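Local coordinates for protein alpha-L-arabinosidase (Xanthomonas axonopodis pv. citri, PDB 6D25) that probably hydrolyses alpha-L-arabinofuranosyl side groups of arabinoxylans, including internal di-substitutions, as a trimeric GH51 arabinofuranosidase, at residues T281-E285 and I478-N482; G326-A330 and Q342-D348. All blocks are in the same frame, centred on the assembly; numbering follows the deposited sequence.

Contact 1 of 2, residues T281-E285 and I478-N482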
loop_
_atom_site.group_PDB
_atom_site.type_symbol
_atom_site.label_atom_id
_atom_site.label_comp_id
_atom_site.label_asym_id
_atom_site.label_seq_id
_atom_site.Cartn_x
_atom_site.Cartn_y
_atom_site.Cartn_z
ATOM N N THR A 281 -30.969 -10.528 28.356
ATOM C CA THR A 281 -31.509 -11.264 29.507
ATOM C C THR A 281 -33.025 -11.123 29.657
ATOM O O THR A 281 -33.625 -12.003 30.231
ATOM C CB THR A 281 -30.909 -10.795 30.835
ATOM O OG1 THR A 281 -31.175 -9.396 30.991
ATOM C CG2 THR A 281 -29.422 -11.047 30.929
ATOM N N THR A 282 -33.601 -10.003 29.209
ATOM C CA THR A 282 -34.949 -9.620 29.601
ATOM C C THR A 282 -35.665 -9.101 28.354
ATOM O O THR A 282 -35.230 -8.104 27.765
ATOM C CB THR A 282 -34.928 -8.509 30.662
ATOM O OG1 THR A 282 -33.959 -8.827 31.660
ATOM C CG2 THR A 282 -36.286 -8.289 31.294
ATOM N N PHE A 283 -36.714 -9.770 27.924
ATOM C CA PHE A 283 -37.365 -9.374 26.709
ATOM C C PHE A 283 -38.772 -9.965 26.653
ATOM O O PHE A 283 -39.053 -10.989 27.257
ATOM C CB PHE A 283 -36.559 -9.821 25.484
ATOM C CG PHE A 283 -36.115 -11.265 25.465
ATOM C CD1 PHE A 283 -36.922 -12.253 24.951
ATOM C CD2 PHE A 283 -34.851 -11.620 25.938
ATOM C CE1 PHE A 283 -36.487 -13.561 24.948
ATOM C CE2 PHE A 283 -34.421 -12.933 25.927
ATOM C CZ PHE A 283 -35.238 -13.907 25.433
ATOM N N ASP A 284 -39.603 -9.315 25.861
ATOM C CA ASP A 284 -40.977 -9.724 25.679
ATOM C C ASP A 284 -41.123 -10.424 24.313
ATOM O O ASP A 284 -40.137 -10.640 23.577
ATOM C CB ASP A 284 -41.923 -8.536 25.825
ATOM C CG ASP A 284 -41.738 -7.434 24.791
ATOM O OD1 ASP A 284 -41.025 -7.641 23.770
ATOM O OD2 ASP A 284 -42.284 -6.343 25.058
ATOM N N GLU A 285 -42.350 -10.779 23.960
ATOM C CA GLU A 285 -42.569 -11.581 22.767
ATOM C C GLU A 285 -42.220 -10.764 21.518
ATOM O O GLU A 285 -41.765 -11.357 20.537
ATOM C CB GLU A 285 -44.007 -12.076 22.704
ATOM C CG GLU A 285 -44.286 -13.008 21.542
ATOM C CD GLU A 285 -45.636 -13.711 21.593
ATOM O OE1 GLU A 285 -46.413 -13.449 22.574
ATOM O OE2 GLU A 285 -45.966 -14.473 20.642
ATOM N N ILE A 478 -39.312 -18.107 27.577
ATOM C CA ILE A 478 -38.464 -17.736 26.434
ATOM C C ILE A 478 -37.162 -17.072 26.896
ATOM O O ILE A 478 -36.122 -17.234 26.262
ATOM C CB ILE A 478 -39.209 -16.866 25.408
ATOM C CG1 ILE A 478 -39.724 -15.556 25.997
ATOM C CG2 ILE A 478 -40.326 -17.662 24.743
ATOM C CD1 ILE A 478 -40.402 -14.659 24.974
ATOM N N ALA A 479 -37.217 -16.273 27.962
ATOM C CA ALA A 479 -36.038 -15.530 28.409
ATOM C C ALA A 479 -35.301 -16.321 29.494
ATOM O O ALA A 479 -35.204 -15.832 30.653
ATOM C CB ALA A 479 -36.471 -14.186 28.945
ATOM N N THR A 480 -34.972 -17.568 29.252
ATOM C CA THR A 480 -34.250 -18.359 30.238
ATOM C C THR A 480 -32.828 -18.492 29.702
ATOM O O THR A 480 -32.639 -18.685 28.499
ATOM C CB THR A 480 -34.889 -19.747 30.444
ATOM O OG1 THR A 480 -36.282 -19.601 30.721
ATOM C CG2 THR A 480 -34.232 -20.541 31.545
ATOM N N TYR A 481 -31.847 -18.400 30.600
ATOM C CA TYR A 481 -30.460 -18.562 30.241
ATOM C C TYR A 481 -29.749 -19.326 31.369
ATOM O O TYR A 481 -30.296 -19.521 32.418
ATOM C CB TYR A 481 -29.818 -17.188 29.975
ATOM C CG TYR A 481 -30.016 -16.158 31.064
ATOM C CD1 TYR A 481 -29.164 -16.093 32.150
ATOM C CD2 TYR A 481 -31.020 -15.216 30.981
ATOM C CE1 TYR A 481 -29.311 -15.140 33.142
ATOM C CE2 TYR A 481 -31.218 -14.273 31.976
ATOM C CZ TYR A 481 -30.328 -14.211 33.033
ATOM O OH TYR A 481 -30.456 -13.301 34.017
ATOM N N ASN A 482 -28.543 -19.778 31.092
ATOM C CA ASN A 482 -27.759 -20.546 32.046
ATOM C C ASN A 482 -26.834 -19.600 32.822
ATOM O O ASN A 482 -26.281 -18.642 32.252
ATOM C CB ASN A 482 -26.969 -21.628 31.315
ATOM C CG ASN A 482 -27.853 -22.714 30.758
ATOM O OD1 ASN A 482 -28.939 -22.952 31.306
ATOM N ND2 ASN A 482 -27.412 -23.348 29.666
HETATM O O HOH W 1 -34.950 -13.088 32.145
#

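Contact 2 of 2, residues G326-A330 and Q342-D348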
loop_
_atom_site.group_PDB
_atom_site.type_symbol
_atom_site.label_atom_id
_atom_site.label_comp_id
_atom_site.label_asym_id
_atom_site.label_seq_id
_atom_site.Cartn_x
_atom_site.Cartn_y
_atom_site.Cartn_z
ATOM N N GLY A 326 -24.364 -14.449 14.145
ATOM C CA GLY A 326 -24.861 -14.559 15.517
ATOM C C GLY A 326 -25.456 -13.274 16.037
ATOM O O GLY A 326 -25.525 -12.278 15.340
ATOM N N THR A 327 -25.920 -13.323 17.287
ATOM C CA THR A 327 -26.611 -12.217 17.889
ATOM C C THR A 327 -25.617 -11.219 18.482
ATOM O O THR A 327 -24.585 -11.575 18.995
ATOM C CB THR A 327 -27.594 -12.702 18.961
ATOM O OG1 THR A 327 -26.909 -13.518 19.922
ATOM C CG2 THR A 327 -28.727 -13.475 18.343
ATOM N N TRP A 328 -26.026 -9.958 18.448
ATOM C CA TRP A 328 -25.297 -8.870 19.092
ATOM C C TRP A 328 -26.298 -8.016 19.875
ATOM O O TRP A 328 -27.163 -7.384 19.280
ATOM C CB TRP A 328 -24.543 -8.053 18.039
ATOM C CG TRP A 328 -23.449 -7.178 18.571
ATOM C CD1 TRP A 328 -23.388 -6.545 19.782
ATOM C CD2 TRP A 328 -22.259 -6.790 17.857
ATOM N NE1 TRP A 328 -22.237 -5.822 19.883
ATOM C CE2 TRP A 328 -21.520 -5.941 18.714
ATOM C CE3 TRP A 328 -21.754 -7.072 16.591
ATOM C CZ2 TRP A 328 -20.307 -5.369 18.338
ATOM C CZ3 TRP A 328 -20.533 -6.536 16.227
ATOM C CH2 TRP A 328 -19.820 -5.700 17.096
ATOM N N TYR A 329 -26.143 -8.035 21.204
ATOM C CA TYR A 329 -27.019 -7.350 22.148
ATOM C C TYR A 329 -26.292 -6.173 22.827
ATOM O O TYR A 329 -25.118 -5.990 22.639
ATOM C CB TYR A 329 -27.482 -8.344 23.226
ATOM C CG TYR A 329 -28.237 -9.548 22.706
ATOM C CD1 TYR A 329 -29.412 -9.388 21.971
ATOM C CD2 TYR A 329 -27.823 -10.836 22.990
ATOM C CE1 TYR A 329 -30.122 -10.487 21.501
ATOM C CE2 TYR A 329 -28.539 -11.943 22.555
ATOM C CZ TYR A 329 -29.689 -11.770 21.796
ATOM O OH TYR A 329 -30.419 -12.852 21.362
ATOM N N ALA A 330 -27.011 -5.426 23.656
ATOM C CA ALA A 330 -26.381 -4.507 24.598
ATOM C C ALA A 330 -25.418 -5.305 25.484
ATOM O O ALA A 330 -25.692 -6.459 25.842
ATOM C CB ALA A 330 -27.409 -3.790 25.459
ATOM N N GLN A 342 -22.445 -10.595 26.806
ATOM C CA GLN A 342 -23.892 -10.663 26.789
ATOM C C GLN A 342 -24.290 -12.073 27.257
ATOM O O GLN A 342 -23.499 -13.016 27.129
ATOM C CB GLN A 342 -24.430 -10.337 25.394
ATOM C CG GLN A 342 -23.949 -11.291 24.306
ATOM C CD GLN A 342 -24.257 -10.862 22.878
ATOM O OE1 GLN A 342 -24.161 -9.676 22.554
ATOM N NE2 GLN A 342 -24.593 -11.812 22.023
ATOM N N GLN A 343 -25.508 -12.209 27.759
ATOM C CA GLN A 343 -26.024 -13.516 28.103
ATOM C C GLN A 343 -26.540 -14.195 26.827
ATOM O O GLN A 343 -26.527 -13.649 25.686
ATOM C CB GLN A 343 -27.088 -13.439 29.224
ATOM C CG GLN A 343 -26.569 -13.832 30.606
ATOM C CD GLN A 343 -26.215 -15.300 30.717
ATOM O OE1 GLN A 343 -26.422 -16.058 29.772
ATOM N NE2 GLN A 343 -25.666 -15.722 31.859
ATOM N N ASN A 344 -26.885 -15.458 27.016
ATOM C CA ASN A 344 -27.149 -16.409 25.946
ATOM C C ASN A 344 -28.360 -17.229 26.393
ATOM O O ASN A 344 -28.251 -18.001 27.361
ATOM C CB ASN A 344 -25.881 -17.231 25.735
ATOM C CG ASN A 344 -25.798 -17.950 24.414
ATOM O OD1 ASN A 344 -26.671 -18.806 24.103
ATOM N ND2 ASN A 344 -24.711 -17.701 23.704
ATOM N N SER A 345 -29.519 -16.959 25.764
ATOM C CA SER A 345 -30.783 -17.472 26.230
ATOM C C SER A 345 -31.337 -18.500 25.244
ATOM O O SER A 345 -30.747 -18.786 24.203
ATOM C CB SER A 345 -31.773 -16.332 26.418
ATOM O OG SER A 345 -32.233 -15.879 25.153
ATOM N N LEU A 346 -32.514 -19.026 25.575
ATOM C CA LEU A 346 -33.229 -19.906 24.639
ATOM C C LEU A 346 -33.383 -19.232 23.258
ATOM O O LEU A 346 -33.345 -19.924 22.206
ATOM C CB LEU A 346 -34.585 -20.283 25.220
ATOM C CG LEU A 346 -35.439 -21.225 24.376
ATOM C CD1 LEU A 346 -34.739 -22.558 24.122
ATOM C CD2 LEU A 346 -36.817 -21.418 25.045
ATOM N N ARG A 347 -33.565 -17.917 23.251
ATOM C CA ARG A 347 -33.689 -17.173 21.986
ATOM C C ARG A 347 -32.429 -17.399 21.108
ATOM O O ARG A 347 -32.507 -17.589 19.889
ATOM C CB ARG A 347 -33.894 -15.690 22.298
ATOM C CG ARG A 347 -34.136 -14.814 21.068
ATOM C CD ARG A 347 -34.400 -13.359 21.419
ATOM N NE ARG A 347 -33.318 -12.775 22.192
ATOM C CZ ARG A 347 -33.372 -11.547 22.744
ATOM N NH1 ARG A 347 -34.362 -10.720 22.437
ATOM N NH2 ARG A 347 -32.454 -11.190 23.628
ATOM N N ASP A 348 -31.268 -17.373 21.742
ATOM C CA ASP A 348 -29.972 -17.575 21.051
ATOM C C ASP A 348 -29.867 -19.004 20.522
ATOM O O ASP A 348 -29.324 -19.214 19.426
ATOM C CB ASP A 348 -28.824 -17.166 21.953
ATOM C CG ASP A 348 -28.944 -15.692 22.309
ATOM O OD1 ASP A 348 -28.826 -14.868 21.360
ATOM O OD2 ASP A 348 -29.263 -15.358 23.486
#

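Contact 1 of 2, residues T281-E285 and I478-N482
Thr281 packs against the Tyr481 ring with its CB, which lies 3.7 Å from Tyr481 CE2, and with its methyl CG2. The two side chains meet at a slant. OG1 of Thr281 turns to OG1 of Thr282, with which it shares a hydrogen bond of 2.9 Å. The carbonyl oxygen of Thr281 accepts from a water at 2.6 Å, and the same water donates to Ala479 O, so the two backbones are bridged through solvent. Phe283 makes the ring contacts to residues 478 and 479. A chi1 of 49° tucks the Phe283 ring over its own backbone, on their side. Ala479 CB lies over one face, 3.9 Å from the Phe283 ring centroid, in a CH-pi contact displaced toward the rim. Beside it, Phe283 CE1 meets Ile478 CG1 at 3.9 Å. Arg347 adds a cation-pi contact to the ring. Asp284 is the N-cap of helix 285-312 and accepts from Ala287 N. Glu285 OE2 is hydrogen-bonded to Tyr419 OH. At this surface contact, a barrel-side loop leading from strand 262-269 into helix 285-312 packs on a loop of the mixed beta-sheet domain, between strands 468-473 and 493-494. Trp288 of helix 285-312 touches Phe283 and Ile478.

Contact 2 of 2, residues G326-A330 and Q342-D348
Tyr329 and Thr327 converge on one carboxylate oxygen, Asp348 OD1. Tyr329 OH donates to Asp348 OD1 at 2.6 Å, on the syn side and tilted from the carboxylate plane. Thr327 OG1 donates to Asp348 OD1 at 2.8 Å, from the opposite face. Two hydroxyls thus grip a single buried oxygen, which probably favours the charged form of Asp348. Its carboxylate stands at the edge of the Tyr329 ring, with planes 70° apart. Arg347 runs alongside the ring, antiparallel to the tyrosine side chain, with guanidinium and ring planes 23° apart. Tyr329 CE1 lies over one face of the guanidinium, and Arg347 NE makes a weak bond to Tyr329 OH. A bend at chi3 (57°) turns the guanidinium in beside the Tyr329 ring.

Gln342 reads the backbone of the other segment. Gln342 NE2 donates to Thr327 O at 3.0 Å, while Tyr329 N donates to Gln342 OE1 at 2.9 Å. Both donors stand above the carbonyl plane of their acceptor. The two bonds fix the rotation of the amide, which lies close to CD2 of Tyr329.

A second shell positions these groups. Ser345 N donates to the anti lone pair of Asp348 OD2 at 2.8 Å, and Ser345 OG weakly caps Arg347 N. This is a capping box at the start of helix 346-361. Arg347 NH2 is held by Ser279 O, and Thr327 N by Gln379 OE1. Trp328 leaves the backbone away from 342-348, and its ring meets Tyr268 and Trp274 edge-to-face. A glycerol, probably from the crystallisation liquor, lies about 4 Å from the Trp328 side chain. The buried contact ties the loop after strand 319-325 to the first turn of helix 346-361 and the loop leading into it. Helix 285-312 packs against Arg347.

The centres of contacts 1 and 2 lie about 9 Å apart. Along the chain, 281-285 comes first, then 326-330 and 342-348, and 478-482 last, so contact 2 is nested inside the loop closed by contact 1. They touch directly. Thr480 O lies 2.9 Å from Leu346 N, a probable hydrogen bond, and Asn482 O probably accepts from Gln343 NE2. Both adjoin helix 285-312. Contact 2 lies just beyond the C-terminal end of strand 319-325, the seventh of the eight-stranded parallel sheet, consistent with the (beta/alpha)8 barrel of GH51 enzymes. Contact 1 reaches a loop of the mixed sheet built largely from C-terminal strands. It probably belongs to the interface between the two domains, and the Leu346 and Gln343 bonds link contact 2 to it.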